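Local coordinates for protein putative NAD dependent dehydrogenase (Micromonospora echinospora, PDB 6NOR) that binds NAD and probably acts as an oxidoreductase in the biosynthesis of the antibiotic gentamicin, at residues Gly143-Ala148 and Val172-Ser177; Trp200-Leu205 and Gly247-Ser252. All coordinates share one frame; numbering follows the deposited sequence.

Both contacts are built on one sheet of the C-terminal domain, where strands 167-175 and 246-252 are neighbours, and their centres lie about 8 Å apart. Contact 1 ties the loop that carries Asn-144, whose side chain accepts a hydrogen bond from the nicotinamide carboxamide of NAD, to strand 167-175; contact 2 lays helix 199-209 on strand 246-252. Among the backbone bonds between the two strands is a probable one from Phe-174 N to Asp-250 O at 2.8 Å. Nearer the cofactor, Phe-145 CD2 packs against His-201 ND1 at 3.3 Å, bringing loop and helix together beside the nicotinamide. Contact 2 is more remote: the side chain of Ala-202 lies about 12 Å from NAD between nearest atoms.

Contact 1: Gly143-Ala148 and Val172-Ser177; sequences GNFVYA and VAFRTS. With NAD (nicotinamide-adenine-dinucleotide), chain G.
The wall of the nicotinamide pocket is joined to the sheet of the C-terminal domain by one aromatic pair, Phe-145 and Phe-174. The rings approach from opposite directions and form an offset edge-to-face stack, the edge of Phe-174 turned to the face of Phe-145, with planes at 88° and centroids 5.6 Å apart. Phe-145 CE2 and Phe-174 CE2 are the nearest atoms, at 3.8 Å. Leu-261 of strand 260-267 packs on both rings. Residues 145-147 form a 3-10 turn in the loop between Rossmann strand 139-141 and helix 149-157, with Ala-148 at the N-cap; Tyr-147 N bonds to Asn-144 O (2.9 Å) across the turn. Just ahead of Phe-145, Asn-144 binds the cofactor: its OD1 accepts from the carboxamide N7N of NAD at 2.8 Å and 159°. With CG set between the backbone N and the carbonyl carbon (chi1 49°), the amide folds back so that ND2 sits 3.3 Å above the centre of the Phe-145 ring, while also bonding to Ser-311 O. Were Asn-144 replaced by an alanine, N7N would probably lose this acceptor and Ser-311 O this donor, and the nicotinamide carboxamide would be freer to turn.

Contact 2: Trp200-Leu205 and Gly247-Ser252; sequences WHAVEL and GQCDVS
Asp-250 OD2 is gripped by salt bridges to NH2 of Arg-175 and NH2 of Arg-171 and by a hydrogen bond from Gln-248 NE2 of the second subunit. Two guanidinium groups on one oxygen would probably favour the charged carboxylate. The CB of Asp-250 points away from helix 199-209, whereas Cys-249 and Val-251, its neighbours along the strand, turn theirs toward it. On this helix side the contact is apolar. Ala-202 CB rests on Cys-249 CB at 3.7 Å, and Val-251 CG1 approaches the same methyl at 4.1 Å. Within the GFO/IDH/MocA C-terminal domain, helix 199-209 is laid along the sheet: the helix segment runs nearly antiparallel to the strand segment, at 160°, and their axes approach to 8.3 Å, with Ala-202 and Cys-249 the residues whose CA atoms come nearest. With SG turned anti to its own carbonyl carbon (chi1 -57°), Cys-249 lays the sulfur against the Ala-202 carbonyl, 3.8 Å from Ala-202 O, and 4.0 Å from Val-203 CG2. Val-203 also touches Thr-343 of helix 334-353. Elsewhere on the helix, Trp-200 NE1 gives Glu-204 OE1 a weak, bent hydrogen bond (3.3 Å, 133°), and Glu-204 OE2 is hydrogen-bonded to His-141 NE2. His-201, one residue before Ala-202, touches NAD.

Contact 1: Gly143-Ala148 and Val172-Ser177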
loop_
_atom_site.group_PDB
_atom_site.type_symbol
_atom_site.label_atom_id
_atom_site.label_comp_id
_atom_site.label_asym_id
_atom_site.label_seq_id
_atom_site.Cartn_x
_atom_site.Cartn_y
_atom_site.Cartn_z
ATOM N N GLY A 143 27.526 7.293 7.780
ATOM C CA GLY A 143 26.095 7.140 8.000
ATOM C C GLY A 143 25.241 7.751 6.905
ATOM O O GLY A 143 24.706 8.832 7.066
ATOM N N ASN A 144 25.106 7.053 5.787
ATOM C CA ASN A 144 24.457 7.623 4.607
ATOM C C ASN A 144 22.955 7.865 4.700
ATOM O O ASN A 144 22.455 8.770 4.047
ATOM C CB ASN A 144 24.732 6.732 3.386
ATOM C CG ASN A 144 24.465 5.268 3.666
ATOM O OD1 ASN A 144 25.209 4.637 4.391
ATOM N ND2 ASN A 144 23.393 4.734 3.112
ATOM N N PHE A 145 22.224 7.088 5.491
ATOM C CA PHE A 145 20.774 7.174 5.390
ATOM C C PHE A 145 20.208 8.457 5.974
ATOM O O PHE A 145 19.094 8.846 5.634
ATOM C CB PHE A 145 20.100 5.948 6.028
ATOM C CG PHE A 145 20.399 4.666 5.300
ATOM C CD1 PHE A 145 19.864 4.430 4.055
ATOM C CD2 PHE A 145 21.252 3.724 5.844
ATOM C CE1 PHE A 145 20.152 3.259 3.368
ATOM C CE2 PHE A 145 21.554 2.562 5.167
ATOM C CZ PHE A 145 21.002 2.324 3.931
ATOM N N VAL A 146 20.964 9.154 6.812
ATOM C CA VAL A 146 20.456 10.430 7.306
ATOM C C VAL A 146 20.577 11.489 6.217
ATOM O O VAL A 146 20.146 12.601 6.413
ATOM C CB VAL A 146 21.179 10.906 8.590
ATOM C CG1 VAL A 146 20.893 9.972 9.734
ATOM C CG2 VAL A 146 22.693 11.015 8.364
ATOM N N TYR A 147 21.147 11.136 5.065
ATOM C CA TYR A 147 21.208 12.067 3.932
ATOM C C TYR A 147 20.260 11.659 2.816
ATOM O O TYR A 147 20.179 12.324 1.791
ATOM C CB TYR A 147 22.627 12.164 3.329
ATOM C CG TYR A 147 23.728 12.592 4.260
ATOM C CD1 TYR A 147 24.418 11.655 5.007
ATOM C CD2 TYR A 147 24.132 13.923 4.348
ATOM C CE1 TYR A 147 25.455 12.015 5.856
ATOM C CE2 TYR A 147 25.185 14.303 5.205
ATOM C CZ TYR A 147 25.832 13.328 5.957
ATOM O OH TYR A 147 26.864 13.639 6.802
ATOM N N ALA A 148 19.578 10.541 2.996
ATOM C CA ALA A 148 18.629 10.068 2.007
ATOM C C ALA A 148 17.482 11.064 1.871
ATOM O O ALA A 148 16.841 11.418 2.847
ATOM C CB ALA A 148 18.094 8.673 2.385
ATOM N N VAL A 172 12.902 2.310 14.215
ATOM C CA VAL A 172 13.600 2.031 12.985
ATOM C C VAL A 172 13.787 0.538 12.831
ATOM O O VAL A 172 14.338 -0.107 13.699
ATOM C CB VAL A 172 14.977 2.691 12.921
ATOM C CG1 VAL A 172 15.587 2.411 11.582
ATOM C CG2 VAL A 172 14.871 4.183 13.155
ATOM N N ALA A 173 13.309 0.001 11.719
ATOM C CA ALA A 173 13.470 -1.400 11.414
ATOM C C ALA A 173 14.381 -1.568 10.223
ATOM O O ALA A 173 14.216 -0.902 9.208
ATOM C CB ALA A 173 12.106 -2.051 11.154
ATOM N N PHE A 174 15.368 -2.437 10.343
ATOM C CA PHE A 174 16.308 -2.589 9.240
ATOM C C PHE A 174 16.642 -4.068 9.060
ATOM O O PHE A 174 17.232 -4.705 9.920
ATOM C CB PHE A 174 17.541 -1.692 9.468
ATOM C CG PHE A 174 18.445 -1.540 8.257
ATOM C CD1 PHE A 174 18.180 -2.191 7.074
ATOM C CD2 PHE A 174 19.444 -0.601 8.256
ATOM C CE1 PHE A 174 18.973 -2.025 5.973
ATOM C CE2 PHE A 174 20.244 -0.408 7.140
ATOM C CZ PHE A 174 20.006 -1.129 5.994
ATOM N N ARG A 175 16.209 -4.609 7.930
ATOM C CA ARG A 175 16.276 -6.040 7.693
ATOM C C ARG A 175 16.829 -6.410 6.338
ATOM O O ARG A 175 16.462 -5.834 5.322
ATOM C CB ARG A 175 14.904 -6.662 7.854
ATOM C CG ARG A 175 14.422 -6.621 9.289
ATOM C CD ARG A 175 12.947 -6.795 9.337
ATOM N NE ARG A 175 12.428 -6.690 10.688
ATOM C CZ ARG A 175 11.179 -6.346 10.946
ATOM N NH1 ARG A 175 10.366 -6.068 9.942
ATOM N NH2 ARG A 175 10.749 -6.278 12.193
ATOM N N THR A 176 17.730 -7.383 6.362
ATOM C CA THR A 176 18.369 -7.913 5.183
ATOM C C THR A 176 18.456 -9.419 5.296
ATOM O O THR A 176 18.152 -9.990 6.326
ATOM C CB THR A 176 19.803 -7.375 4.997
ATOM O OG1 THR A 176 20.689 -8.119 5.845
ATOM C CG2 THR A 176 19.903 -5.911 5.329
ATOM N N SER A 177 18.898 -10.060 4.232
ATOM C CA SER A 177 19.235 -11.477 4.266
ATOM C C SER A 177 20.712 -11.681 4.634
ATOM O O SER A 177 21.255 -12.741 4.424
ATOM C CB SER A 177 18.962 -12.114 2.916
ATOM O OG SER A 177 19.691 -11.419 1.917
HETATM P PA NAD G . 34.018 -5.980 1.163
HETATM O O1A NAD G . 34.414 -7.341 1.783
HETATM O O2A NAD G . 33.158 -6.100 -0.038
HETATM O O5B NAD G . 35.320 -5.201 0.762
HETATM C C5B NAD G . 36.362 -5.080 1.715
HETATM C C4B NAD G . 37.631 -4.711 0.903
HETATM O O4B NAD G . 38.584 -4.295 1.687
HETATM C C3B NAD G . 38.162 -5.957 0.229
HETATM O O3B NAD G . 38.422 -5.654 -1.075
HETATM C C2B NAD G . 39.472 -6.278 0.999
HETATM O O2B NAD G . 40.414 -6.929 0.070
HETATM C C1B NAD G . 39.891 -5.116 1.299
HETATM N N9A NAD G . 40.740 -5.087 2.475
HETATM C C8A NAD G . 40.718 -5.855 3.583
HETATM N N7A NAD G . 41.687 -5.403 4.417
HETATM C C5A NAD G . 42.299 -4.374 3.828
HETATM C C6A NAD G . 43.336 -3.578 4.216
HETATM N N6A NAD G . 44.044 -3.646 5.395
HETATM N N1A NAD G . 43.751 -2.594 3.432
HETATM C C2A NAD G . 43.166 -2.388 2.226
HETATM N N3A NAD G . 42.143 -3.186 1.836
HETATM C C4A NAD G . 41.707 -4.169 2.632
HETATM O O3 NAD G . 33.303 -5.168 2.275
HETATM P PN NAD G . 32.341 -3.909 2.106
HETATM O O1N NAD G . 32.736 -2.972 1.012
HETATM O O2N NAD G . 30.910 -4.386 1.925
HETATM O O5D NAD G . 32.439 -3.128 3.471
HETATM C C5D NAD G . 33.538 -2.281 3.746
HETATM C C4D NAD G . 33.110 -1.217 4.777
HETATM O O4D NAD G . 32.085 -0.519 4.378
HETATM C C3D NAD G . 32.644 -1.902 6.097
HETATM O O3D NAD G . 33.083 -1.198 7.113
HETATM C C2D NAD G . 31.104 -1.902 5.990
HETATM O O2D NAD G . 30.512 -1.936 7.357
HETATM C C1D NAD G . 30.843 -0.787 5.368
HETATM N N1N NAD G . 29.629 -0.850 4.609
HETATM C C2N NAD G . 28.792 0.260 4.606
HETATM C C3N NAD G . 27.596 0.257 3.886
HETATM C C7N NAD G . 26.717 1.517 3.954
HETATM O O7N NAD G . 25.661 1.532 3.438
HETATM N N7N NAD G . 27.181 2.652 4.676
HETATM C C4N NAD G . 27.199 -0.846 3.165
HETATM C C5N NAD G . 28.039 -1.961 3.155
HETATM C C6N NAD G . 29.258 -1.958 3.886
#

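Contact 2: Trp200-Leu205 and Gly247-Ser252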
loop_
_atom_site.group_PDB
_atom_site.type_symbol
_atom_site.label_atom_id
_atom_site.label_comp_id
_atom_site.label_asym_id
_atom_site.label_seq_id
_atom_site.Cartn_x
_atom_site.Cartn_y
_atom_site.Cartn_z
ATOM N N TRP A 200 24.029 0.215 13.605
ATOM C CA TRP A 200 24.647 1.516 13.440
ATOM C C TRP A 200 23.664 2.506 12.819
ATOM O O TRP A 200 23.448 3.591 13.347
ATOM C CB TRP A 200 25.907 1.453 12.566
ATOM C CG TRP A 200 26.507 2.817 12.426
ATOM C CD1 TRP A 200 26.102 3.817 11.580
ATOM C CD2 TRP A 200 27.577 3.356 13.187
ATOM N NE1 TRP A 200 26.860 4.930 11.769
ATOM C CE2 TRP A 200 27.783 4.671 12.748
ATOM C CE3 TRP A 200 28.401 2.845 14.191
ATOM C CZ2 TRP A 200 28.760 5.484 13.277
ATOM C CZ3 TRP A 200 29.370 3.647 14.711
ATOM C CH2 TRP A 200 29.550 4.956 14.256
ATOM N N HIS A 201 23.086 2.127 11.686
ATOM C CA HIS A 201 22.148 2.992 10.992
ATOM C C HIS A 201 20.882 3.230 11.748
ATOM O O HIS A 201 20.359 4.335 11.769
ATOM C CB HIS A 201 21.781 2.397 9.658
ATOM C CG HIS A 201 22.912 2.349 8.701
ATOM N ND1 HIS A 201 23.550 3.485 8.264
ATOM C CD2 HIS A 201 23.515 1.313 8.080
ATOM C CE1 HIS A 201 24.493 3.154 7.408
ATOM N NE2 HIS A 201 24.493 1.841 7.282
ATOM N N ALA A 202 20.366 2.177 12.348
ATOM C CA ALA A 202 19.103 2.290 13.023
ATOM C C ALA A 202 19.254 3.285 14.177
ATOM O O ALA A 202 18.413 4.154 14.369
ATOM C CB ALA A 202 18.625 0.930 13.511
ATOM N N VAL A 203 20.356 3.183 14.914
ATOM C CA VAL A 203 20.558 4.067 16.061
ATOM C C VAL A 203 20.786 5.504 15.604
ATOM O O VAL A 203 20.244 6.422 16.185
ATOM C CB VAL A 203 21.718 3.599 16.938
ATOM C CG1 VAL A 203 22.029 4.643 17.977
ATOM C CG2 VAL A 203 21.349 2.284 17.622
ATOM N N GLU A 204 21.543 5.704 14.537
ATOM C CA GLU A 204 21.756 7.054 14.048
ATOM C C GLU A 204 20.422 7.680 13.586
ATOM O O GLU A 204 20.123 8.827 13.926
ATOM C CB GLU A 204 22.794 7.068 12.912
ATOM C CG GLU A 204 23.277 8.467 12.520
ATOM C CD GLU A 204 24.521 8.470 11.606
ATOM O OE1 GLU A 204 24.862 7.412 11.039
ATOM O OE2 GLU A 204 25.154 9.544 11.453
ATOM N N LEU A 205 19.620 6.915 12.843
ATOM C CA LEU A 205 18.313 7.382 12.369
ATOM C C LEU A 205 17.377 7.720 13.511
ATOM O O LEU A 205 16.744 8.759 13.475
ATOM C CB LEU A 205 17.657 6.345 11.474
ATOM C CG LEU A 205 18.317 6.256 10.105
ATOM C CD1 LEU A 205 17.916 4.975 9.368
ATOM C CD2 LEU A 205 17.983 7.506 9.287
ATOM N N GLY A 247 12.735 4.714 21.995
ATOM C CA GLY A 247 13.182 4.313 20.687
ATOM C C GLY A 247 13.279 2.808 20.592
ATOM O O GLY A 247 13.566 2.121 21.569
ATOM N N GLN A 248 13.004 2.291 19.404
ATOM C CA GLN A 248 13.221 0.886 19.116
ATOM C C GLN A 248 14.080 0.746 17.860
ATOM O O GLN A 248 13.841 1.412 16.861
ATOM C CB GLN A 248 11.905 0.151 18.906
ATOM C CG GLN A 248 10.851 0.387 19.940
ATOM C CD GLN A 248 9.493 -0.125 19.491
ATOM O OE1 GLN A 248 9.391 -1.179 18.869
ATOM N NE2 GLN A 248 8.450 0.632 19.787
ATOM N N CYS A 249 15.073 -0.126 17.916
ATOM C CA CYS A 249 15.814 -0.506 16.723
ATOM C C CYS A 249 15.691 -2.001 16.550
ATOM O O CYS A 249 16.109 -2.771 17.406
ATOM C CB CYS A 249 17.272 -0.092 16.830
ATOM S SG CYS A 249 17.420 1.664 17.119
ATOM N N ASP A 250 15.071 -2.396 15.450
ATOM C CA ASP A 250 14.836 -3.791 15.122
ATOM C C ASP A 250 15.724 -4.109 13.921
ATOM O O ASP A 250 15.516 -3.566 12.853
ATOM C CB ASP A 250 13.346 -3.997 14.819
ATOM C CG ASP A 250 12.967 -5.444 14.529
ATOM O OD1 ASP A 250 13.817 -6.243 14.076
ATOM O OD2 ASP A 250 11.774 -5.771 14.717
ATOM N N VAL A 251 16.737 -4.947 14.099
ATOM C CA VAL A 251 17.612 -5.285 12.983
ATOM C C VAL A 251 17.773 -6.787 12.828
ATOM O O VAL A 251 17.693 -7.530 13.783
ATOM C CB VAL A 251 19.004 -4.642 13.131
ATOM C CG1 VAL A 251 18.887 -3.106 13.231
ATOM C CG2 VAL A 251 19.770 -5.242 14.314
ATOM N N SER A 252 17.992 -7.236 11.606
ATOM C CA SER A 252 18.068 -8.654 11.340
ATOM C C SER A 252 18.828 -8.936 10.068
ATOM O O SER A 252 18.687 -8.214 9.091
ATOM C CB SER A 252 16.666 -9.258 11.235
ATOM O OG SER A 252 16.741 -10.626 10.903
#